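Local coordinates for protein response regulator (Pseudomonas putida, PDB 3HDV) that probably acts as a two-component receiver module that accepts a phosphoryl group and relays the signal onward, most likely to transcription, at residues A22-L27 against I32-A37; R44-L47 against R52-L55; A81-V86 against N122-I127. One frame throughout, in Å; residues are numbered along the deposited sequence.

How the contacts relate
Contacts 1 and 2 are buried, and their side chains meet through apolar groups, with one backbone hydrogen bond in contact 1; each sets a helix against the strand that follows it in the chain, and strand 33-37 of contact 1 leads into helix 40-49 of contact 2. Contact 3 lies at the surface, where segments 81-86 and 122-127, far apart in sequence, meet through one polar side-chain bond. All three reach the same parallel sheet, in which strands 53-58 and 83-88 are neighbours. A salt bridge from Asp33 OD2 to Arg52 NH2 (2.6 Å) ties contact 1 to contact 2. Ile32 packs against Leu125 and Ile127, bringing contact 1 up to the C-terminal segment of contact 3.

Contact 1: A22-L27 against I32-A37; sequences ALILYL and IDAVGA
Leu27 of helix 17-29 touches Ile32 and Ala34 from its CB outward. Its CB is 3.6 Å from Ile32 O and is also near the methyl of Ala34. CG stands beside the backbone N, anti to the carbonyl carbon (chi1 -67°), and from it the two methyls part company. CD1 reaches the sheet and meets Ala34 CB at 3.8 Å, while CD2 loosely approaches Ile32 CD1 at 4.2 Å. The carbonyl of the same residue takes the backbone bond that closes the turn: Ile32 N donates to Leu27 O over 2.8 Å, with an N-H...O angle of 154° and the donor lifted 38° out of the carbonyl plane. Here the chain leaves helix 17-29 and doubles back into strand 33-37, nearly antiparallel to it, completing the first beta-alpha-beta unit of the CheY-like receiver fold after strand 9-13. One turn earlier in the helix, Ile24 splits its branches over the same strand. CG2 faces Ala34 O at 3.9 Å, whereas CD1 extends farther along the strand and rests on backbone, 3.6 Å from Gly36 N; Gly36 has no side chain to intervene. Beyond the two segments, Leu27 packs on Val10 and Val12 of the adjoining strand, and Ile32 is covered by Leu118 and Val121 of helix 114-124.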
ATOM      1  N   ALA B  22       1.438  -0.932   0.860  1.00 26.87           N
ATOM      2  CA  ALA B  22       0.555   0.222   0.463  1.00 25.91           C
ATOM      3  C   ALA B  22       0.079   1.001   1.670  1.00 26.10           C
ATOM      4  O   ALA B  22       0.178   2.229   1.698  1.00 26.03           O
ATOM      5  CB  ALA B  22      -0.629  -0.221  -0.394  1.00 24.72           C
ATOM      6  N   LEU B  23      -0.370   0.284   2.698  1.00 25.85           N
ATOM      7  CA  LEU B  23      -0.836   0.896   3.934  1.00 27.02           C
ATOM      8  C   LEU B  23       0.325   1.514   4.701  1.00 27.55           C
ATOM      9  O   LEU B  23       0.199   2.600   5.265  1.00 26.84           O
ATOM     10  CB  LEU B  23      -1.564  -0.112   4.808  1.00 25.66           C
ATOM     11  CG  LEU B  23      -2.422   0.320   5.986  1.00 32.29           C
ATOM     12  CD1 LEU B  23      -3.376   1.567   5.645  1.00 36.65           C
ATOM     13  CD2 LEU B  23      -3.254  -0.856   6.503  1.00 28.87           C
ATOM     14  N   ILE B  24       1.464   0.841   4.729  1.00 27.69           N
ATOM     15  CA  ILE B  24       2.634   1.477   5.393  1.00 28.11           C
ATOM     16  C   ILE B  24       2.983   2.824   4.714  1.00 29.55           C
ATOM     17  O   ILE B  24       3.236   3.829   5.398  1.00 29.37           O
ATOM     18  CB  ILE B  24       3.839   0.552   5.417  1.00 27.33           C
ATOM     19  CG1 ILE B  24       3.548  -0.591   6.390  1.00 23.95           C
ATOM     20  CG2 ILE B  24       5.077   1.367   5.774  1.00 27.87           C
ATOM     21  CD1 ILE B  24       4.576  -1.757   6.331  1.00 29.33           C
ATOM     22  N   LEU B  25       2.988   2.824   3.378  1.00 28.84           N
ATOM     23  CA  LEU B  25       3.231   4.042   2.614  1.00 30.62           C
ATOM     24  C   LEU B  25       2.180   5.139   2.938  1.00 31.02           C
ATOM     25  O   LEU B  25       2.515   6.313   3.089  1.00 31.86           O
ATOM     26  CB  LEU B  25       3.223   3.746   1.105  1.00 29.64           C
ATOM     27  CG  LEU B  25       3.377   4.971   0.204  1.00 30.37           C
ATOM     28  CD1 LEU B  25       4.766   5.616   0.431  1.00 27.79           C
ATOM     29  CD2 LEU B  25       3.157   4.575  -1.268  1.00 28.73           C
ATOM     30  N   TYR B  26       0.913   4.754   2.988  1.00 31.43           N
ATOM     31  CA  TYR B  26      -0.148   5.700   3.268  1.00 31.79           C
ATOM     32  C   TYR B  26       0.081   6.306   4.649  1.00 32.70           C
ATOM     33  O   TYR B  26       0.075   7.533   4.781  1.00 31.63           O
ATOM     34  CB  TYR B  26      -1.535   5.065   3.132  1.00 32.80           C
ATOM     35  CG  TYR B  26      -2.673   6.072   3.247  1.00 35.95           C
ATOM     36  CD1 TYR B  26      -3.085   6.814   2.130  1.00 38.49           C
ATOM     37  CD2 TYR B  26      -3.310   6.311   4.476  1.00 35.16           C
ATOM     38  CE1 TYR B  26      -4.118   7.780   2.232  1.00 40.35           C
ATOM     39  CE2 TYR B  26      -4.345   7.269   4.598  1.00 38.94           C
ATOM     40  CZ  TYR B  26      -4.741   7.994   3.468  1.00 41.03           C
ATOM     41  OH  TYR B  26      -5.780   8.916   3.566  1.00 42.19           O
ATOM     42  N   LEU B  27       0.311   5.462   5.663  1.00 31.84           N
ATOM     43  CA  LEU B  27       0.596   5.953   7.032  1.00 31.89           C
ATOM     44  C   LEU B  27       1.790   6.879   7.078  1.00 32.81           C
ATOM     45  O   LEU B  27       1.708   7.988   7.634  1.00 31.80           O
ATOM     46  CB  LEU B  27       0.763   4.791   8.026  1.00 31.56           C
ATOM     47  CG  LEU B  27      -0.542   4.019   8.247  1.00 30.34           C
ATOM     48  CD1 LEU B  27      -0.295   2.659   8.971  1.00 30.23           C
ATOM     49  CD2 LEU B  27      -1.546   4.880   9.049  1.00 28.08           C
ATOM     50  N   ILE B  32       2.952   9.267   9.854  1.00 39.25           N
ATOM     51  CA  ILE B  32       2.864   8.230  10.882  1.00 36.66           C
ATOM     52  C   ILE B  32       3.798   7.057  10.538  1.00 37.11           C
ATOM     53  O   ILE B  32       3.649   6.416   9.478  1.00 36.09           O
ATOM     54  CB  ILE B  32       1.424   7.691  11.033  1.00 36.93           C
ATOM     55  CG1 ILE B  32       0.441   8.814  11.446  1.00 36.53           C
ATOM     56  CG2 ILE B  32       1.386   6.516  12.013  1.00 34.04           C
ATOM     57  CD1 ILE B  32      -0.984   8.529  11.077  1.00 36.84           C
ATOM     58  N   ASP B  33       4.744   6.784  11.435  1.00 34.81           N
ATOM     59  CA  ASP B  33       5.665   5.675  11.303  1.00 36.01           C
ATOM     60  C   ASP B  33       4.917   4.331  11.336  1.00 33.25           C
ATOM     61  O   ASP B  33       3.995   4.156  12.125  1.00 32.19           O
ATOM     62  CB  ASP B  33       6.584   5.707  12.491  1.00 37.64           C
ATOM     63  CG  ASP B  33       7.968   5.324  12.161  1.00 45.16           C
ATOM     64  OD1 ASP B  33       8.215   4.775  11.032  1.00 51.60           O
ATOM     65  OD2 ASP B  33       8.817   5.577  13.068  1.00 53.09           O
ATOM     66  N   ALA B  34       5.325   3.389  10.497  1.00 31.42           N
ATOM     67  CA  ALA B  34       4.625   2.099  10.453  1.00 29.66           C
ATOM     68  C   ALA B  34       5.565   0.998  10.123  1.00 28.47           C
ATOM     69  O   ALA B  34       6.486   1.207   9.392  1.00 29.67           O
ATOM     70  CB  ALA B  34       3.474   2.149   9.432  1.00 27.86           C
ATOM     71  N   VAL B  35       5.309  -0.203  10.641  1.00 28.78           N
ATOM     72  CA  VAL B  35       6.144  -1.358  10.285  1.00 28.39           C
ATOM     73  C   VAL B  35       5.200  -2.486   9.956  1.00 28.07           C
ATOM     74  O   VAL B  35       4.035  -2.406  10.312  1.00 28.46           O
ATOM     75  CB  VAL B  35       7.086  -1.782  11.426  1.00 27.56           C
ATOM     76  CG1 VAL B  35       8.258  -0.748  11.528  1.00 29.99           C
ATOM     77  CG2 VAL B  35       6.335  -1.909  12.763  1.00 27.26           C
ATOM     78  N   GLY B  36       5.686  -3.508   9.264  1.00 26.63           N
ATOM     79  CA  GLY B  36       4.803  -4.566   8.774  1.00 27.62           C
ATOM     80  C   GLY B  36       5.184  -5.922   9.285  1.00 28.37           C
ATOM     81  O   GLY B  36       6.377  -6.188   9.473  1.00 29.38           O
ATOM     82  N   ALA B  37       4.183  -6.757   9.507  1.00 27.38           N
ATOM     83  CA  ALA B  37       4.362  -8.177   9.883  1.00 28.20           C
ATOM     84  C   ALA B  37       3.543  -8.991   8.888  1.00 29.93           C
ATOM     85  O   ALA B  37       2.414  -8.569   8.510  1.00 28.16           O
ATOM     86  CB  ALA B  37       3.813  -8.422  11.271  1.00 25.97           C
TER

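Contact 2: R44-L47 against R52-L55; sequences RLYL and RIGL
Ile53 points from its strand into helix 40-49 and presents one branch to Tyr46 and the other to Leu47. Helix 40-49 is the crossover connection of a beta-alpha-beta unit in the receiver fold: it carries the chain from edge strand 33-37 past strand 9-13 to strand 53-58. The Ile53 side chain runs at about a right angle to each of its two partners and touches them through its CD1 and CG2 methyls. CG1 sits beside the backbone N, anti to the carbonyl carbon (chi1 -61°), and a nearly extended second torsion (chi2 166°) carries CD1 out to the helix backbone. That methyl is 3.9 Å from Tyr46 CB, where the aromatic side chain leaves the helix. It also approaches the ring obliquely, 3.9 Å from Tyr46 CD1, near the end of the ring that carries CB. The phenol end runs on toward strand 33-37, where Tyr46 packs on Val35. The other branch, CG2, is taken up by Leu47, whose CD2 comes to 3.9 Å from it. Leu47 also packs on Ile74 of helix 67-75 and on Leu82, while Ile53 continues onto Leu9 and Leu11 of the neighbouring strand 9-13; the small interface is thus part of a wider apolar layer on one side of the sheet. Arg79 borders it with polar bonds, one from NH1 to Leu47 O and a weak one from NH2 to Ile53 O. The nearest approach between the two segments is to a backbone atom: Ile53 CD1 lies 3.6 Å from Tyr46 O, with the Tyr46 carbonyl carbon next at 3.8 Å.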
ATOM      1  N   ARG B  44       3.427 -11.191  16.640  1.00 32.12           N
ATOM      2  CA  ARG B  44       3.734 -11.409  18.071  1.00 34.01           C
ATOM      3  C   ARG B  44       5.239 -11.073  18.360  1.00 35.12           C
ATOM      4  O   ARG B  44       5.565 -10.416  19.349  1.00 37.27           O
ATOM      5  CB  ARG B  44       3.365 -12.838  18.489  1.00 34.44           C
ATOM      6  CG  ARG B  44       1.881 -13.050  18.745  1.00 36.24           C
ATOM      7  CD  ARG B  44       1.606 -14.463  19.290  1.00 35.18           C
ATOM      8  NE  ARG B  44       1.854 -15.428  18.242  1.00 38.82           N
ATOM      9  CZ  ARG B  44       0.889 -15.993  17.522  1.00 38.82           C
ATOM     10  NH1 ARG B  44      -0.391 -15.706  17.749  1.00 37.23           N
ATOM     11  NH2 ARG B  44       1.218 -16.826  16.560  1.00 39.32           N
ATOM     12  N   LEU B  45       6.126 -11.431  17.445  1.00 35.28           N
ATOM     13  CA  LEU B  45       7.529 -11.000  17.536  1.00 36.49           C
ATOM     14  C   LEU B  45       7.711  -9.489  17.631  1.00 37.02           C
ATOM     15  O   LEU B  45       8.389  -9.003  18.543  1.00 37.06           O
ATOM     16  CB  LEU B  45       8.346 -11.556  16.376  1.00 35.66           C
ATOM     17  CG  LEU B  45       8.537 -13.077  16.434  1.00 36.80           C
ATOM     18  CD1 LEU B  45       9.218 -13.540  15.162  1.00 33.54           C
ATOM     19  CD2 LEU B  45       9.387 -13.460  17.697  1.00 38.17           C
ATOM     20  N   TYR B  46       7.129  -8.755  16.676  1.00 36.24           N
ATOM     21  CA  TYR B  46       7.239  -7.324  16.645  1.00 35.41           C
ATOM     22  C   TYR B  46       6.757  -6.739  17.975  1.00 35.57           C
ATOM     23  O   TYR B  46       7.422  -5.876  18.575  1.00 32.82           O
ATOM     24  CB  TYR B  46       6.431  -6.723  15.468  1.00 36.26           C
ATOM     25  CG  TYR B  46       7.321  -6.022  14.479  1.00 36.03           C
ATOM     26  CD1 TYR B  46       8.169  -5.047  14.927  1.00 32.97           C
ATOM     27  CD2 TYR B  46       7.357  -6.363  13.121  1.00 34.41           C
ATOM     28  CE1 TYR B  46       9.024  -4.370  14.081  1.00 38.50           C
ATOM     29  CE2 TYR B  46       8.238  -5.654  12.226  1.00 34.26           C
ATOM     30  CZ  TYR B  46       9.046  -4.654  12.746  1.00 37.76           C
ATOM     31  OH  TYR B  46       9.970  -3.914  12.013  1.00 42.52           O
ATOM     32  N   LEU B  47       5.600  -7.222  18.428  1.00 34.97           N
ATOM     33  CA  LEU B  47       5.012  -6.737  19.675  1.00 36.41           C
ATOM     34  C   LEU B  47       5.939  -6.963  20.882  1.00 37.54           C
ATOM     35  O   LEU B  47       6.070  -6.083  21.736  1.00 37.90           O
ATOM     36  CB  LEU B  47       3.646  -7.372  19.929  1.00 35.36           C
ATOM     37  CG  LEU B  47       2.529  -6.942  18.959  1.00 35.81           C
ATOM     38  CD1 LEU B  47       1.289  -7.770  19.216  1.00 36.43           C
ATOM     39  CD2 LEU B  47       2.235  -5.473  19.084  1.00 31.25           C
ATOM     40  N   ARG B  52       7.621   0.262  21.308  1.00 37.70           N
ATOM     41  CA  ARG B  52       7.113   1.497  20.745  1.00 37.30           C
ATOM     42  C   ARG B  52       5.775   1.346  19.957  1.00 35.93           C
ATOM     43  O   ARG B  52       5.004   2.319  19.813  1.00 35.66           O
ATOM     44  CB  ARG B  52       8.187   2.110  19.866  1.00 36.43           C
ATOM     45  CG  ARG B  52       8.063   3.601  19.637  1.00 40.60           C
ATOM     46  CD  ARG B  52       9.277   4.153  18.784  1.00 40.36           C
ATOM     47  NE  ARG B  52       8.740   5.037  17.760  1.00 46.28           N
ATOM     48  CZ  ARG B  52       9.024   5.010  16.465  1.00 47.72           C
ATOM     49  NH1 ARG B  52       9.944   4.163  15.974  1.00 46.26           N
ATOM     50  NH2 ARG B  52       8.396   5.877  15.662  1.00 48.91           N
ATOM     51  N   ILE B  53       5.491   0.150  19.449  1.00 33.80           N
ATOM     52  CA  ILE B  53       4.206  -0.078  18.750  1.00 33.11           C
ATOM     53  C   ILE B  53       3.031   0.321  19.659  1.00 34.13           C
ATOM     54  O   ILE B  53       2.837  -0.252  20.732  1.00 35.94           O
ATOM     55  CB  ILE B  53       4.068  -1.530  18.252  1.00 32.54           C
ATOM     56  CG1 ILE B  53       5.206  -1.837  17.252  1.00 29.82           C
ATOM     57  CG2 ILE B  53       2.614  -1.807  17.719  1.00 28.05           C
ATOM     58  CD1 ILE B  53       5.334  -3.340  16.991  1.00 28.76           C
ATOM     59  N   GLY B  54       2.245   1.319  19.253  1.00 33.97           N
ATOM     60  CA  GLY B  54       1.064   1.682  20.067  1.00 33.42           C
ATOM     61  C   GLY B  54      -0.266   1.305  19.449  1.00 34.17           C
ATOM     62  O   GLY B  54      -1.330   1.477  20.087  1.00 34.07           O
ATOM     63  N   LEU B  55      -0.224   0.779  18.217  1.00 32.87           N
ATOM     64  CA  LEU B  55      -1.470   0.404  17.521  1.00 32.74           C
ATOM     65  C   LEU B  55      -1.169  -0.680  16.500  1.00 30.94           C
ATOM     66  O   LEU B  55      -0.149  -0.644  15.850  1.00 29.27           O
ATOM     67  CB  LEU B  55      -2.122   1.649  16.823  1.00 32.38           C
ATOM     68  CG  LEU B  55      -3.315   1.542  15.854  1.00 33.73           C
ATOM     69  CD1 LEU B  55      -4.575   1.076  16.561  1.00 37.38           C
ATOM     70  CD2 LEU B  55      -3.609   2.893  15.277  1.00 36.02           C
TER

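Contact 3: A81-V86 against N122-I127; sequences ALSIIV and NKELKI
Ser83 OG donates a short hydrogen bond of 2.5 Å to Glu124 OE1, the hydrogen bond that joins segments 81-86 and 122-127. The hydroxyl meets the carboxylate oxygen on its anti side, 25° out of the carboxylate plane. Ser83 CB follows behind, 3.4 Å from OE1, since this side chain points toward the helix. Glu124 also points across, but its chain is bent at the second torsion (chi2 -62°), which folds the carboxylate round to the serine. A bond of this kind would be expected to favour the charged form of the glutamate. Beside the pair, Glu124 packs on Val105 and Ser83 on Leu55, so apolar neighbours accompany both members. The helix is closed by a Schellman motif, in which Lys126, the first residue to leave helical angles, takes a positive phi (46°). Ile127 N bonds back to Asn122 O at 2.8 Å. A weak bond of 3.3 Å runs from Lys126 N to Lys123 O. Deeper along the strand, Ile85 packs on Leu117, Leu120 and Val121 of the same helix, so the polar pair sits at the outer margin of an apolar helix-sheet interface. This arrangement, with the C-terminal helix laid against an interior strand of a five-stranded parallel sheet of order 2-1-3-4-5, is that of the CheY-like receiver domain.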
ATOM      1  N   ALA B  81      -3.851  -4.747  26.394  1.00 42.61           N
ATOM      2  CA  ALA B  81      -4.462  -3.419  26.242  1.00 40.18           C
ATOM      3  C   ALA B  81      -4.181  -2.811  24.864  1.00 38.53           C
ATOM      4  O   ALA B  81      -4.639  -1.709  24.582  1.00 39.39           O
ATOM      5  CB  ALA B  81      -3.992  -2.452  27.361  1.00 40.32           C
ATOM      6  N   LEU B  82      -3.428  -3.509  24.022  1.00 36.39           N
ATOM      7  CA  LEU B  82      -3.064  -3.003  22.690  1.00 35.25           C
ATOM      8  C   LEU B  82      -4.296  -2.564  21.869  1.00 34.44           C
ATOM      9  O   LEU B  82      -5.245  -3.334  21.701  1.00 34.13           O
ATOM     10  CB  LEU B  82      -2.296  -4.056  21.897  1.00 34.33           C
ATOM     11  CG  LEU B  82      -1.846  -3.660  20.472  1.00 31.70           C
ATOM     12  CD1 LEU B  82      -0.721  -2.624  20.470  1.00 33.00           C
ATOM     13  CD2 LEU B  82      -1.385  -4.915  19.756  1.00 29.39           C
ATOM     14  N   SER B  83      -4.259  -1.325  21.405  1.00 34.00           N
ATOM     15  CA  SER B  83      -5.237  -0.822  20.450  1.00 34.12           C
ATOM     16  C   SER B  83      -5.164  -1.571  19.112  1.00 32.25           C
ATOM     17  O   SER B  83      -4.110  -1.634  18.501  1.00 31.28           O
ATOM     18  CB  SER B  83      -4.913   0.628  20.182  1.00 34.08           C
ATOM     19  OG  SER B  83      -5.325   1.353  21.301  1.00 39.96           O
ATOM     20  N   ILE B  84      -6.298  -2.089  18.661  1.00 30.36           N
ATOM     21  CA  ILE B  84      -6.337  -2.872  17.433  1.00 29.46           C
ATOM     22  C   ILE B  84      -7.491  -2.376  16.576  1.00 28.53           C
ATOM     23  O   ILE B  84      -8.618  -2.212  17.059  1.00 27.77           O
ATOM     24  CB  ILE B  84      -6.495  -4.368  17.749  1.00 29.07           C
ATOM     25  CG1 ILE B  84      -5.287  -4.851  18.560  1.00 29.66           C
ATOM     26  CG2 ILE B  84      -6.656  -5.245  16.474  1.00 27.42           C
ATOM     27  CD1 ILE B  84      -5.496  -6.284  19.028  1.00 28.97           C
ATOM     28  N   ILE B  85      -7.175  -2.127  15.308  1.00 28.25           N
ATOM     29  CA  ILE B  85      -8.160  -1.792  14.279  1.00 25.80           C
ATOM     30  C   ILE B  85      -8.109  -2.987  13.263  1.00 26.00           C
ATOM     31  O   ILE B  85      -7.047  -3.363  12.769  1.00 24.71           O
ATOM     32  CB  ILE B  85      -7.831  -0.478  13.550  1.00 26.00           C
ATOM     33  CG1 ILE B  85      -7.931   0.728  14.485  1.00 24.80           C
ATOM     34  CG2 ILE B  85      -8.780  -0.311  12.268  1.00 25.03           C
ATOM     35  CD1 ILE B  85      -7.327   1.974  13.903  1.00 28.08           C
ATOM     36  N   VAL B  86      -9.262  -3.591  13.019  1.00 25.72           N
ATOM     37  CA  VAL B  86      -9.400  -4.683  12.035  1.00 24.43           C
ATOM     38  C   VAL B  86      -9.774  -4.054  10.692  1.00 24.89           C
ATOM     39  O   VAL B  86     -10.710  -3.232  10.623  1.00 24.41           O
ATOM     40  CB  VAL B  86     -10.426  -5.695  12.510  1.00 24.95           C
ATOM     41  CG1 VAL B  86     -10.829  -6.703  11.365  1.00 23.67           C
ATOM     42  CG2 VAL B  86      -9.809  -6.484  13.770  1.00 24.45           C
ATOM     43  N   ASN B 122      -5.344   8.551  14.105  1.00 40.67           N
ATOM     44  CA  ASN B 122      -5.065   9.844  14.754  1.00 42.19           C
ATOM     45  C   ASN B 122      -5.675   9.948  16.145  1.00 43.20           C
ATOM     46  O   ASN B 122      -4.990  10.362  17.096  1.00 43.81           O
ATOM     47  CB  ASN B 122      -5.548  10.996  13.859  1.00 41.46           C
ATOM     48  CG  ASN B 122      -4.617  11.236  12.672  1.00 41.66           C
ATOM     49  OD1 ASN B 122      -3.461  10.852  12.713  1.00 41.51           O
ATOM     50  ND2 ASN B 122      -5.116  11.890  11.620  1.00 41.20           N
ATOM     51  N   LYS B 123      -6.934   9.522  16.270  1.00 43.43           N
ATOM     52  CA  LYS B 123      -7.626   9.513  17.546  1.00 45.70           C
ATOM     53  C   LYS B 123      -6.990   8.578  18.568  1.00 46.01           C
ATOM     54  O   LYS B 123      -6.772   8.967  19.731  1.00 46.23           O
ATOM     55  CB  LYS B 123      -9.112   9.183  17.331  1.00 46.40           C
ATOM     56  CG  LYS B 123      -9.927   9.003  18.620  1.00 49.97           C
ATOM     57  CD  LYS B 123     -11.416   9.213  18.331  1.00 55.75           C
ATOM     58  CE  LYS B 123     -12.312   8.664  19.452  1.00 60.97           C
ATOM     59  NZ  LYS B 123     -13.775   8.714  19.072  1.00 62.49           N
ATOM     60  N   GLU B 124      -6.707   7.341  18.164  1.00 46.08           N
ATOM     61  CA  GLU B 124      -6.047   6.392  19.054  1.00 47.19           C
ATOM     62  C   GLU B 124      -4.650   6.821  19.452  1.00 48.02           C
ATOM     63  O   GLU B 124      -4.252   6.643  20.597  1.00 48.46           O
ATOM     64  CB  GLU B 124      -5.987   4.995  18.443  1.00 47.03           C
ATOM     65  CG  GLU B 124      -7.255   4.192  18.625  1.00 46.86           C
ATOM     66  CD  GLU B 124      -7.608   3.919  20.091  1.00 47.14           C
ATOM     67  OE1 GLU B 124      -6.817   3.326  20.850  1.00 48.14           O
ATOM     68  OE2 GLU B 124      -8.718   4.259  20.475  1.00 48.47           O
ATOM     69  N   LEU B 125      -3.918   7.385  18.508  1.00 49.40           N
ATOM     70  CA  LEU B 125      -2.547   7.803  18.748  1.00 52.23           C
ATOM     71  C   LEU B 125      -2.420   9.225  19.324  1.00 53.80           C
ATOM     72  O   LEU B 125      -1.292   9.723  19.509  1.00 54.56           O
ATOM     73  CB  LEU B 125      -1.727   7.690  17.461  1.00 51.92           C
ATOM     74  CG  LEU B 125      -1.487   6.290  16.864  1.00 52.23           C
ATOM     75  CD1 LEU B 125      -0.667   6.414  15.580  1.00 51.58           C
ATOM     76  CD2 LEU B 125      -0.815   5.346  17.857  1.00 50.66           C
ATOM     77  N   LYS B 126      -3.570   9.857  19.585  1.00 55.22           N
ATOM     78  CA  LYS B 126      -3.692  11.272  19.978  1.00 56.89           C
ATOM     79  C   LYS B 126      -2.847  12.225  19.121  1.00 57.67           C
ATOM     80  O   LYS B 126      -2.025  12.967  19.641  1.00 58.23           O
ATOM     81  CB  LYS B 126      -3.401  11.429  21.469  1.00 57.18           C
ATOM     82  CG  LYS B 126      -4.159  10.414  22.330  1.00 59.66           C
ATOM     83  CD  LYS B 126      -3.529  10.258  23.714  1.00 64.69           C
ATOM     84  CE  LYS B 126      -3.943   8.916  24.367  1.00 68.09           C
ATOM     85  NZ  LYS B 126      -3.037   7.755  23.979  1.00 69.37           N
ATOM     86  N   ILE B 127      -3.042  12.193  17.803  1.00 58.47           N
ATOM     87  CA  ILE B 127      -2.369  13.142  16.896  1.00 59.04           C
ATOM     88  C   ILE B 127      -3.398  14.100  16.267  1.00 59.17           C
ATOM     89  O   ILE B 127      -4.280  13.685  15.504  1.00 58.28           O
ATOM     90  CB  ILE B 127      -1.578  12.443  15.749  1.00 59.06           C
ATOM     91  CG1 ILE B 127      -0.844  11.196  16.234  1.00 59.94           C
ATOM     92  CG2 ILE B 127      -0.617  13.423  15.094  1.00 59.36           C
ATOM     93  CD1 ILE B 127      -0.588  10.208  15.125  1.00 59.14           C
TER